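Local structure of arylamine n-acetyltransferase (Mycobacterium smegmatis, 1W5R) at residues A[9-14]-A[77-82]; A[30-35]-A[129-134]; A[83-86]-A[90-93]; A[117-120]-A[125-128]. The protein catalyses, in its natural form, transfer of an acetyl group, typically carried by acetyl-coenzyme A, to the amino group of arylamines. The protein carries 1 engineered substitution. One frame throughout, in Å; residues are numbered along the deposited sequence.

Contact 1. Residues A[9-14]-A[77-82]; sequences GGYLTR and NGLLGY
Tyr-11 reaches from the N-terminal helix 8-14 to two leucines of helix 73-87, and almost the whole contact rests on its ring. Its CB points across to the other helix, and with CG anti to the backbone N (chi1 174°) the ring extends straight away from its own helix to span a CA-CA separation of 9.1 Å from Leu-79. The CD1-CE1 bond is the part touched, a methyl approaching it obliquely: CD1 lies 3.9 Å from Leu-79 CD2, and the next atom out, CE1, comes to 3.8 Å from the same methyl. Leu-79 CG stands behind that methyl, 4.1 Å from Tyr-11 CE1. At the tip, Tyr-11 OH meets Leu-80 CD1 at 3.6 Å, a plain van der Waals contact. Leu-80 directs its CB to the flank of this meeting, but its CD1 branch turns in to reach the phenol. The polar end of the tyrosine is satisfied by a third helix, through a hydrogen bond between Tyr-11 OH and His-35 ND1. Thus the ring is held by apolar branches and fixed at its oxygen, although no hydrogen bond joins the two segments themselves. Phe-61 of helix 57-66 and Ile-31 of helix 25-38 also pack on Tyr-11, with Ile-39 from the following loop, so the buried face of the short helix 8-14 packs through Tyr-11 against helices 25-38, 57-66 and 73-87.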
loop_
_atom_site.group_PDB
_atom_site.type_symbol
_atom_site.label_atom_id
_atom_site.label_comp_id
_atom_site.label_asym_id
_atom_site.label_seq_id
_atom_site.Cartn_x
_atom_site.Cartn_y
_atom_site.Cartn_z
ATOM N N GLY A 9 5.618 32.914 15.138
ATOM C CA GLY A 9 4.267 32.884 14.573
ATOM C C GLY A 9 4.196 32.137 13.249
ATOM O O GLY A 9 3.266 31.361 13.009
ATOM N N GLY A 10 5.183 32.379 12.390
ATOM C CA GLY A 10 5.301 31.670 11.123
ATOM C C GLY A 10 5.497 30.180 11.368
ATOM O O GLY A 10 4.814 29.356 10.750
ATOM N N TYR A 11 6.406 29.841 12.284
ATOM C CA TYR A 11 6.668 28.425 12.593
ATOM C C TYR A 11 5.451 27.730 13.180
ATOM O O TYR A 11 5.090 26.633 12.751
ATOM C CB TYR A 11 7.861 28.257 13.530
ATOM C CG TYR A 11 8.056 26.823 13.987
ATOM C CD1 TYR A 11 8.723 25.895 13.183
ATOM C CD2 TYR A 11 7.560 26.398 15.220
ATOM C CE1 TYR A 11 8.879 24.576 13.597
ATOM C CE2 TYR A 11 7.718 25.089 15.650
ATOM C CZ TYR A 11 8.391 24.185 14.841
ATOM O OH TYR A 11 8.553 22.888 15.282
ATOM N N LEU A 12 4.803 28.389 14.136
ATOM C CA LEU A 12 3.645 27.814 14.808
ATOM C C LEU A 12 2.491 27.574 13.847
ATOM O O LEU A 12 1.842 26.538 13.916
ATOM C CB LEU A 12 3.219 28.673 16.002
ATOM C CG LEU A 12 4.271 28.735 17.118
ATOM C CD1 LEU A 12 3.967 29.913 18.055
ATOM C CD2 LEU A 12 4.405 27.426 17.898
ATOM N N THR A 13 2.246 28.530 12.949
ATOM C CA THR A 13 1.264 28.357 11.870
ATOM C C THR A 13 1.621 27.185 10.940
ATOM O O THR A 13 0.759 26.373 10.590
ATOM C CB THR A 13 1.098 29.653 11.046
ATOM O OG1 THR A 13 0.646 30.699 11.911
ATOM C CG2 THR A 13 0.090 29.456 9.916
ATOM N N ARG A 14 2.897 27.110 10.558
ATOM C CA ARG A 14 3.415 26.038 9.725
ATOM C C ARG A 14 3.096 24.665 10.309
ATOM O O ARG A 14 2.747 23.735 9.572
ATOM C CB ARG A 14 4.933 26.206 9.558
ATOM C CG ARG A 14 5.609 25.130 8.708
ATOM C CD ARG A 14 5.386 25.360 7.229
ATOM N NE ARG A 14 6.328 24.564 6.442
ATOM C CZ ARG A 14 5.997 23.530 5.674
ATOM N NH1 ARG A 14 4.730 23.139 5.556
ATOM N NH2 ARG A 14 6.949 22.876 5.015
ATOM N N ASN A 77 16.249 19.636 13.027
ATOM C CA ASN A 77 16.624 19.829 14.421
ATOM C C ASN A 77 17.254 21.179 14.653
ATOM O O ASN A 77 17.141 21.729 15.753
ATOM C CB ASN A 77 17.473 18.662 14.912
ATOM C CG ASN A 77 16.628 17.403 15.098
ATOM O OD1 ASN A 77 15.471 17.495 15.507
ATOM N ND2 ASN A 77 17.187 16.245 14.767
ATOM N N GLY A 78 17.878 21.732 13.625
ATOM C CA GLY A 78 18.377 23.097 13.746
ATOM C C GLY A 78 17.210 24.033 13.981
ATOM O O GLY A 78 17.201 24.798 14.954
ATOM N N LEU A 79 16.204 23.958 13.109
ATOM C CA LEU A 79 15.024 24.795 13.235
ATOM C C LEU A 79 14.350 24.624 14.592
ATOM O O LEU A 79 14.039 25.615 15.275
ATOM C CB LEU A 79 14.022 24.486 12.109
ATOM C CG LEU A 79 12.679 25.229 12.170
ATOM C CD1 LEU A 79 12.872 26.721 12.055
ATOM C CD2 LEU A 79 11.749 24.737 11.072
ATOM N N LEU A 80 14.087 23.380 14.978
ATOM C CA LEU A 80 13.399 23.135 16.244
ATOM C C LEU A 80 14.228 23.627 17.418
ATOM O O LEU A 80 13.677 24.133 18.400
ATOM C CB LEU A 80 13.068 21.643 16.395
ATOM C CG LEU A 80 12.237 21.280 17.631
ATOM C CD1 LEU A 80 10.983 22.136 17.760
ATOM C CD2 LEU A 80 11.869 19.804 17.581
ATOM N N GLY A 81 15.544 23.489 17.317
ATOM C CA GLY A 81 16.451 24.006 18.344
ATOM C C GLY A 81 16.243 25.493 18.596
ATOM O O GLY A 81 16.119 25.921 19.746
ATOM N N TYR A 82 16.187 26.287 17.529
ATOM C CA TYR A 82 15.955 27.732 17.654
ATOM C C TYR A 82 14.586 28.012 18.241
ATOM O O TYR A 82 14.446 28.870 19.127
ATOM C CB TYR A 82 16.078 28.425 16.294
ATOM C CG TYR A 82 17.473 28.390 15.703
ATOM C CD1 TYR A 82 17.723 27.781 14.461
ATOM C CD2 TYR A 82 18.544 28.980 16.376
ATOM C CE1 TYR A 82 19.015 27.755 13.927
ATOM C CE2 TYR A 82 19.827 28.960 15.855
ATOM C CZ TYR A 82 20.061 28.356 14.622
ATOM O OH TYR A 82 21.327 28.332 14.095
#

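Contact 2. Residues A[30-35]-A[129-134]; sequences AIVAAH and VDVGFG
His-35 and Val-131 make the tight end of this contact, where helix 25-38 faces the loop that follows strand 127-129. Val-131 lays its CG2 methyl over one face of the imidazole in a CH-pi contact, 3.7 Å from the ring centroid and 20° off the ring normal. With CG1 anti to the carbonyl carbon (chi1 -62°) and CG2 between that carbon and the backbone N, one methyl goes to His-35 and the other to Val-32. Val-131 CG2 is shifted towards the rim, closest to His-35 NE2 at 3.5 Å. The ring cannot swivel easily beneath it, because both its nitrogens are hydrogen-bonded, NE2 to His-76. Val-131 CG1 meets Val-32 CG1 at 3.8 Å, one helical turn back. From there the packing thins: Val-32 touches Val-129 through a single methyl pair, CG2 to CG1, at 3.9 Å. Leu-80 of helix 73-87 backs both Val-129, at the strand end, and Val-131, in the loop. On the far side, pointing away from the helix, Asp-130 takes the backbone N of Gly-132 on OD1 at 3.0 Å, an Asx turn, and the more open end lies at the partly exposed Phe-133. The same OD1 receives Asn-77, while OD2 is bonded to His-113. The valines thus press into an apolar seam without hydrogen bonds to the helix, and the carboxylate is turned to a polar site, where Asp-130 and His-113 are probably the aspartate and histidine of the cysteine-histidine-aspartate triad of arylamine N-acetyltransferases, whose cysteine is replaced by an engineered glutamine in this variant.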
loop_
_atom_site.group_PDB
_atom_site.type_symbol
_atom_site.label_atom_id
_atom_site.label_comp_id
_atom_site.label_asym_id
_atom_site.label_seq_id
_atom_site.Cartn_x
_atom_site.Cartn_y
_atom_site.Cartn_z
ATOM N N ALA A 30 3.587 18.359 22.364
ATOM C CA ALA A 30 2.693 18.889 21.336
ATOM C C ALA A 30 3.455 19.406 20.123
ATOM O O ALA A 30 3.044 19.173 18.983
ATOM C CB ALA A 30 1.798 19.992 21.917
ATOM N N ILE A 31 4.561 20.108 20.370
ATOM C CA ILE A 31 5.362 20.660 19.274
ATOM C C ILE A 31 6.002 19.545 18.433
ATOM O O ILE A 31 5.947 19.599 17.213
ATOM C CB ILE A 31 6.419 21.652 19.790
ATOM C CG1 ILE A 31 5.731 22.942 20.262
ATOM C CG2 ILE A 31 7.461 21.966 18.700
ATOM C CD1 ILE A 31 6.683 24.015 20.736
ATOM N N VAL A 32 6.585 18.545 19.088
ATOM C CA VAL A 32 7.195 17.414 18.350
ATOM C C VAL A 32 6.137 16.750 17.450
ATOM O O VAL A 32 6.380 16.503 16.269
ATOM C CB VAL A 32 7.847 16.389 19.325
ATOM C CG1 VAL A 32 8.217 15.069 18.610
ATOM C CG2 VAL A 32 9.083 16.981 19.988
ATOM N N ALA A 33 4.949 16.484 17.996
ATOM C CA ALA A 33 3.897 15.837 17.222
ATOM C C ALA A 33 3.435 16.694 16.037
ATOM O O ALA A 33 3.206 16.192 14.938
ATOM C CB ALA A 33 2.705 15.474 18.129
ATOM N N ALA A 34 3.304 17.999 16.263
ATOM C CA ALA A 34 2.855 18.895 15.208
ATOM C C ALA A 34 3.917 19.041 14.116
ATOM O O ALA A 34 3.609 19.019 12.918
ATOM C CB ALA A 34 2.513 20.263 15.803
ATOM N N HIS A 35 5.169 19.168 14.543
ATOM C CA HIS A 35 6.291 19.225 13.605
ATOM C C HIS A 35 6.355 17.938 12.758
ATOM O O HIS A 35 6.464 17.998 11.522
ATOM C CB HIS A 35 7.584 19.474 14.382
ATOM C CG HIS A 35 8.783 19.753 13.525
ATOM N ND1 HIS A 35 9.484 20.941 13.607
ATOM C CD2 HIS A 35 9.425 18.998 12.598
ATOM C CE1 HIS A 35 10.503 20.904 12.767
ATOM N NE2 HIS A 35 10.490 19.739 12.142
ATOM N N VAL A 129 15.389 14.990 21.861
ATOM C CA VAL A 129 14.384 15.424 20.896
ATOM C C VAL A 129 15.011 15.283 19.515
ATOM O O VAL A 129 16.121 15.761 19.277
ATOM C CB VAL A 129 13.935 16.883 21.160
ATOM C CG1 VAL A 129 12.996 17.351 20.074
ATOM C CG2 VAL A 129 13.248 16.968 22.538
ATOM N N ASP A 130 14.306 14.598 18.620
ATOM C CA ASP A 130 14.839 14.380 17.278
ATOM C C ASP A 130 13.672 14.284 16.325
ATOM O O ASP A 130 12.970 13.283 16.302
ATOM C CB ASP A 130 15.674 13.096 17.255
ATOM C CG ASP A 130 16.218 12.750 15.865
ATOM O OD1 ASP A 130 16.130 13.590 14.937
ATOM O OD2 ASP A 130 16.761 11.624 15.722
ATOM N N VAL A 131 13.447 15.351 15.573
ATOM C CA VAL A 131 12.388 15.365 14.568
ATOM C C VAL A 131 12.984 15.305 13.152
ATOM O O VAL A 131 12.285 15.555 12.165
ATOM C CB VAL A 131 11.441 16.580 14.730
ATOM C CG1 VAL A 131 10.726 16.527 16.094
ATOM C CG2 VAL A 131 12.211 17.901 14.563
ATOM N N GLY A 132 14.271 14.973 13.072
ATOM C CA GLY A 132 15.000 15.060 11.813
ATOM C C GLY A 132 15.567 13.781 11.233
ATOM O O GLY A 132 16.314 13.837 10.241
ATOM N N PHE A 133 15.223 12.628 11.814
ATOM C CA PHE A 133 15.829 11.361 11.372
ATOM C C PHE A 133 15.090 10.751 10.170
ATOM O O PHE A 133 15.566 9.775 9.587
ATOM C CB PHE A 133 15.868 10.354 12.528
ATOM C CG PHE A 133 16.714 9.138 12.250
ATOM C CD1 PHE A 133 18.093 9.256 12.028
ATOM C CD2 PHE A 133 16.135 7.869 12.223
ATOM C CE1 PHE A 133 18.876 8.118 11.763
ATOM C CE2 PHE A 133 16.918 6.731 11.977
ATOM C CZ PHE A 133 18.283 6.862 11.743
ATOM N N GLY A 134 13.940 11.318 9.814
ATOM C CA GLY A 134 13.164 10.861 8.650
ATOM C C GLY A 134 11.992 9.978 9.053
ATOM O O GLY A 134 11.350 10.210 10.084
#

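Contact 3. Residues A[83-86]-A[90-93]; sequences VLEE and EVER
The end of helix 73-87 meets the start of strand 90-98 through Leu-84 and Glu-85 on the helix and Val-91 and Arg-93, two residues apart, on the strand; the backbones come nearest at Glu-85 and Glu-90, 6.0 Å between CA atoms. Val-91 CG2 is wedged between the two helical residues, 3.8 Å from Leu-84 CB and 3.7 Å from Glu-85 CG. Above this apolar base, Arg-93 bends its chain at chi2 (72°) and brings the guanidinium end-on to the carboxylate of Glu-85. Arg-93 NH1 donates to Glu-85 OE2 at 2.8 Å and Arg-93 NH2 to Glu-85 OE1 at 3.0 Å, both nearly straight. The oxygens lie in the guanidinium plane, but the two planes stand 81° apart, and both nitrogens therefore approach from above the carboxylate instead of sharing its plane. Val-91 CG1 lies over one face of the guanidinium, and Tyr-82 adds a cation-pi contact. A water gives a second link: it donates to Glu-85 OE2 at 2.8 Å and accepts from Val-91 N at 2.9 Å. With Glu-85 exposed, this salt bridge works at the protein surface. Its two bonds, the water on the same carboxylate and the aromatic neighbour of the arginine probably favour the charged forms of both partners, tying the helix end to the start of the strand.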
loop_
_atom_site.group_PDB
_atom_site.type_symbol
_atom_site.label_atom_id
_atom_site.label_comp_id
_atom_site.label_asym_id
_atom_site.label_seq_id
_atom_site.Cartn_x
_atom_site.Cartn_y
_atom_site.Cartn_z
ATOM N N VAL A 83 13.580 27.281 17.771
ATOM C CA VAL A 83 12.209 27.474 18.238
ATOM C C VAL A 83 12.114 27.204 19.733
ATOM O O VAL A 83 11.537 28.017 20.479
ATOM C CB VAL A 83 11.201 26.583 17.473
ATOM C CG1 VAL A 83 9.860 26.571 18.181
ATOM C CG2 VAL A 83 11.055 27.061 16.057
ATOM N N LEU A 84 12.687 26.088 20.184
ATOM C CA LEU A 84 12.572 25.717 21.598
ATOM C C LEU A 84 13.293 26.701 22.511
ATOM O O LEU A 84 12.770 27.058 23.572
ATOM C CB LEU A 84 13.030 24.286 21.852
ATOM C CG LEU A 84 12.196 23.195 21.165
ATOM C CD1 LEU A 84 12.842 21.864 21.434
ATOM C CD2 LEU A 84 10.704 23.169 21.574
ATOM N N GLU A 85 14.477 27.140 22.089
ATOM C CA GLU A 85 15.229 28.197 22.774
ATOM C C GLU A 85 14.412 29.462 22.934
ATOM O O GLU A 85 14.369 30.063 24.025
ATOM C CB GLU A 85 16.461 28.558 21.959
ATOM C CG GLU A 85 17.609 27.662 22.188
ATOM C CD GLU A 85 18.898 28.224 21.628
ATOM O OE1 GLU A 85 18.892 28.843 20.528
ATOM O OE2 GLU A 85 19.921 28.009 22.290
ATOM N N GLU A 86 13.773 29.877 21.845
ATOM C CA GLU A 86 13.013 31.119 21.840
ATOM C C GLU A 86 11.867 31.014 22.838
ATOM O O GLU A 86 11.568 31.978 23.547
ATOM C CB GLU A 86 12.517 31.454 20.425
ATOM C CG GLU A 86 11.670 32.732 20.305
ATOM C CD GLU A 86 12.406 34.013 20.699
ATOM O OE1 GLU A 86 13.659 34.036 20.725
ATOM O OE2 GLU A 86 11.709 35.008 20.981
ATOM N N GLU A 90 15.902 25.059 27.510
ATOM C CA GLU A 90 17.348 25.085 27.383
ATOM C C GLU A 90 17.748 23.974 26.426
ATOM O O GLU A 90 17.354 22.816 26.600
ATOM C CB GLU A 90 18.036 24.931 28.733
ATOM C CG GLU A 90 19.524 25.258 28.705
ATOM C CD GLU A 90 20.394 24.020 28.781
ATOM O OE1 GLU A 90 20.293 23.285 29.791
ATOM O OE2 GLU A 90 21.185 23.785 27.846
ATOM N N VAL A 91 18.513 24.346 25.404
ATOM C CA VAL A 91 18.775 23.441 24.279
ATOM C C VAL A 91 20.271 23.298 24.025
ATOM O O VAL A 91 20.991 24.306 23.888
ATOM C CB VAL A 91 18.089 23.943 22.972
ATOM C CG1 VAL A 91 18.314 22.959 21.807
ATOM C CG2 VAL A 91 16.599 24.206 23.183
ATOM N N GLU A 92 20.743 22.058 23.974
ATOM C CA GLU A 92 22.081 21.753 23.468
ATOM C C GLU A 92 21.945 20.962 22.173
ATOM O O GLU A 92 21.051 20.108 22.055
ATOM C CB GLU A 92 22.903 20.994 24.504
ATOM C CG GLU A 92 23.202 21.870 25.729
ATOM C CD GLU A 92 23.924 21.151 26.847
ATOM O OE1 GLU A 92 23.796 19.913 26.965
ATOM O OE2 GLU A 92 24.617 21.844 27.628
ATOM N N ARG A 93 22.792 21.286 21.195
ATOM C CA ARG A 93 22.830 20.561 19.929
ATOM C C ARG A 93 23.869 19.463 19.972
ATOM O O ARG A 93 25.043 19.702 20.263
ATOM C CB ARG A 93 23.129 21.494 18.748
ATOM C CG ARG A 93 21.982 22.415 18.325
ATOM C CD ARG A 93 21.723 23.545 19.335
ATOM N NE ARG A 93 20.854 24.555 18.749
ATOM C CZ ARG A 93 20.411 25.641 19.376
ATOM N NH1 ARG A 93 20.758 25.881 20.643
ATOM N NH2 ARG A 93 19.623 26.490 18.734
HETATM O O HOH W 1 19.459 27.074 24.932
#

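Contact 4. Residues A[117-120]-A[125-128]; sequences SVAV and GRYL
Ala-119 rests its CB on one face of the Arg-126 guanidinium, 3.6 Å above the plane and towards the rim, while Ser-117 occupies the edge. The grip on Ser-117 is side-on: NE of Arg-126 donates to Ser-117 OG at 2.7 Å, and NH2 to Ser-117 O at 3.0 Å, the latter from above the carbonyl plane. A bend at chi3 (76°) folds the arginine back across the neighbouring strand to get there, and its NH1 goes on to a salt bridge with Glu-90. The Tyr-127 ring presents its edge to Val-118 O, with CD1 3.7 Å away, and to a water lying in the ring plane. That water accepts from Val-120 N at 2.9 Å and donates to Gly-125 O at 2.6 Å, joining the two segments beyond the Val-118-Tyr-127 pair. Further in, Val-118 and Tyr-127 form a hydrogen-bonded antiparallel pair, N to O in both directions. Beside them Ser-117 and Leu-128 make a non-hydrogen-bonded pair and send their side chains to the other sheet face. Gly-125, with positive phi, leads into the returning strand. This is a beta hairpin, formed by strands 111-119 and 127-129 of the large antiparallel sheet.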
loop_
_atom_site.group_PDB
_atom_site.type_symbol
_atom_site.label_atom_id
_atom_site.label_comp_id
_atom_site.label_asym_id
_atom_site.label_seq_id
_atom_site.Cartn_x
_atom_site.Cartn_y
_atom_site.Cartn_z
ATOM N N SER A 117 19.351 17.990 22.920
ATOM C CA SER A 117 19.177 17.647 24.323
ATOM C C SER A 117 18.506 18.852 24.990
ATOM O O SER A 117 19.073 19.961 25.006
ATOM C CB SER A 117 20.512 17.296 24.961
ATOM O OG SER A 117 20.362 17.198 26.368
ATOM N N VAL A 118 17.291 18.639 25.494
ATOM C CA VAL A 118 16.406 19.734 25.903
ATOM C C VAL A 118 16.069 19.639 27.391
ATOM O O VAL A 118 15.725 18.571 27.885
ATOM C CB VAL A 118 15.104 19.739 25.059
ATOM C CG1 VAL A 118 14.161 20.861 25.449
ATOM C CG2 VAL A 118 15.428 19.826 23.568
ATOM N N ALA A 119 16.193 20.765 28.087
ATOM C CA ALA A 119 15.793 20.851 29.492
ATOM C C ALA A 119 14.621 21.810 29.636
ATOM O O ALA A 119 14.568 22.844 28.967
ATOM C CB ALA A 119 16.965 21.318 30.352
ATOM N N VAL A 120 13.673 21.459 30.502
ATOM C CA VAL A 120 12.689 22.439 30.973
ATOM C C VAL A 120 13.317 23.274 32.100
ATOM O O VAL A 120 14.050 22.732 32.936
ATOM C CB VAL A 120 11.361 21.794 31.466
ATOM C CG1 VAL A 120 10.639 21.092 30.329
ATOM C CG2 VAL A 120 11.602 20.846 32.623
ATOM N N GLY A 125 16.078 16.757 34.749
ATOM C CA GLY A 125 16.969 16.114 33.785
ATOM C C GLY A 125 16.795 16.682 32.385
ATOM O O GLY A 125 16.322 17.811 32.213
ATOM N N ARG A 126 17.175 15.896 31.383
ATOM C CA ARG A 126 17.112 16.350 29.996
ATOM C C ARG A 126 16.345 15.364 29.131
ATOM O O ARG A 126 16.187 14.195 29.501
ATOM C CB ARG A 126 18.512 16.564 29.426
ATOM C CG ARG A 126 19.371 17.525 30.253
ATOM C CD ARG A 126 20.628 17.924 29.513
ATOM N NE ARG A 126 20.357 18.909 28.457
ATOM C CZ ARG A 126 20.344 20.233 28.632
ATOM N NH1 ARG A 126 20.569 20.754 29.836
ATOM N NH2 ARG A 126 20.089 21.044 27.615
ATOM N N TYR A 127 15.873 15.860 27.987
ATOM C CA TYR A 127 15.130 15.053 27.031
ATOM C C TYR A 127 15.828 15.016 25.686
ATOM O O TYR A 127 16.323 16.042 25.206
ATOM C CB TYR A 127 13.723 15.612 26.856
ATOM C CG TYR A 127 12.913 15.440 28.105
ATOM C CD1 TYR A 127 13.004 16.363 29.154
ATOM C CD2 TYR A 127 12.096 14.327 28.262
ATOM C CE1 TYR A 127 12.264 16.174 30.333
ATOM C CE2 TYR A 127 11.357 14.138 29.417
ATOM C CZ TYR A 127 11.443 15.052 30.441
ATOM O OH TYR A 127 10.698 14.822 31.577
ATOM N N LEU A 128 15.880 13.827 25.097
ATOM C CA LEU A 128 16.277 13.693 23.694
ATOM C C LEU A 128 15.116 14.086 22.800
ATOM O O LEU A 128 13.993 13.595 22.960
ATOM C CB LEU A 128 16.724 12.263 23.392
ATOM C CG LEU A 128 17.120 11.997 21.928
ATOM C CD1 LEU A 128 18.302 12.858 21.493
ATOM C CD2 LEU A 128 17.379 10.521 21.732
HETATM O O HOH W 2 14.067 19.110 32.115
#

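How the contacts relate
The contacts form a continuous chain from helices to sheet. Contacts 1 and 2, centres 11 Å apart, are joined by Asn-77 and Leu-80 of helix 73-87. Contacts 1 and 3 share that helix and come in series along the chain. Contacts 3 and 4, centres 10 Å apart, meet in one antiparallel sheet, where strands 90-98 and 111-119 are neighbours. Both are nested within the long loop closed by contact 2, while contact 1 alternates with contact 2. Contact 2 touches contact 3 through Ile-31 on Leu-84 and contact 4 through Val-129 on Val-118; contacts 1 and 4 stay about 7 Å apart at the nearest atoms. Helix 73-87 thus links the N-terminal helices to the sheet, and the loop holding Asp-130 lies against helix 25-38.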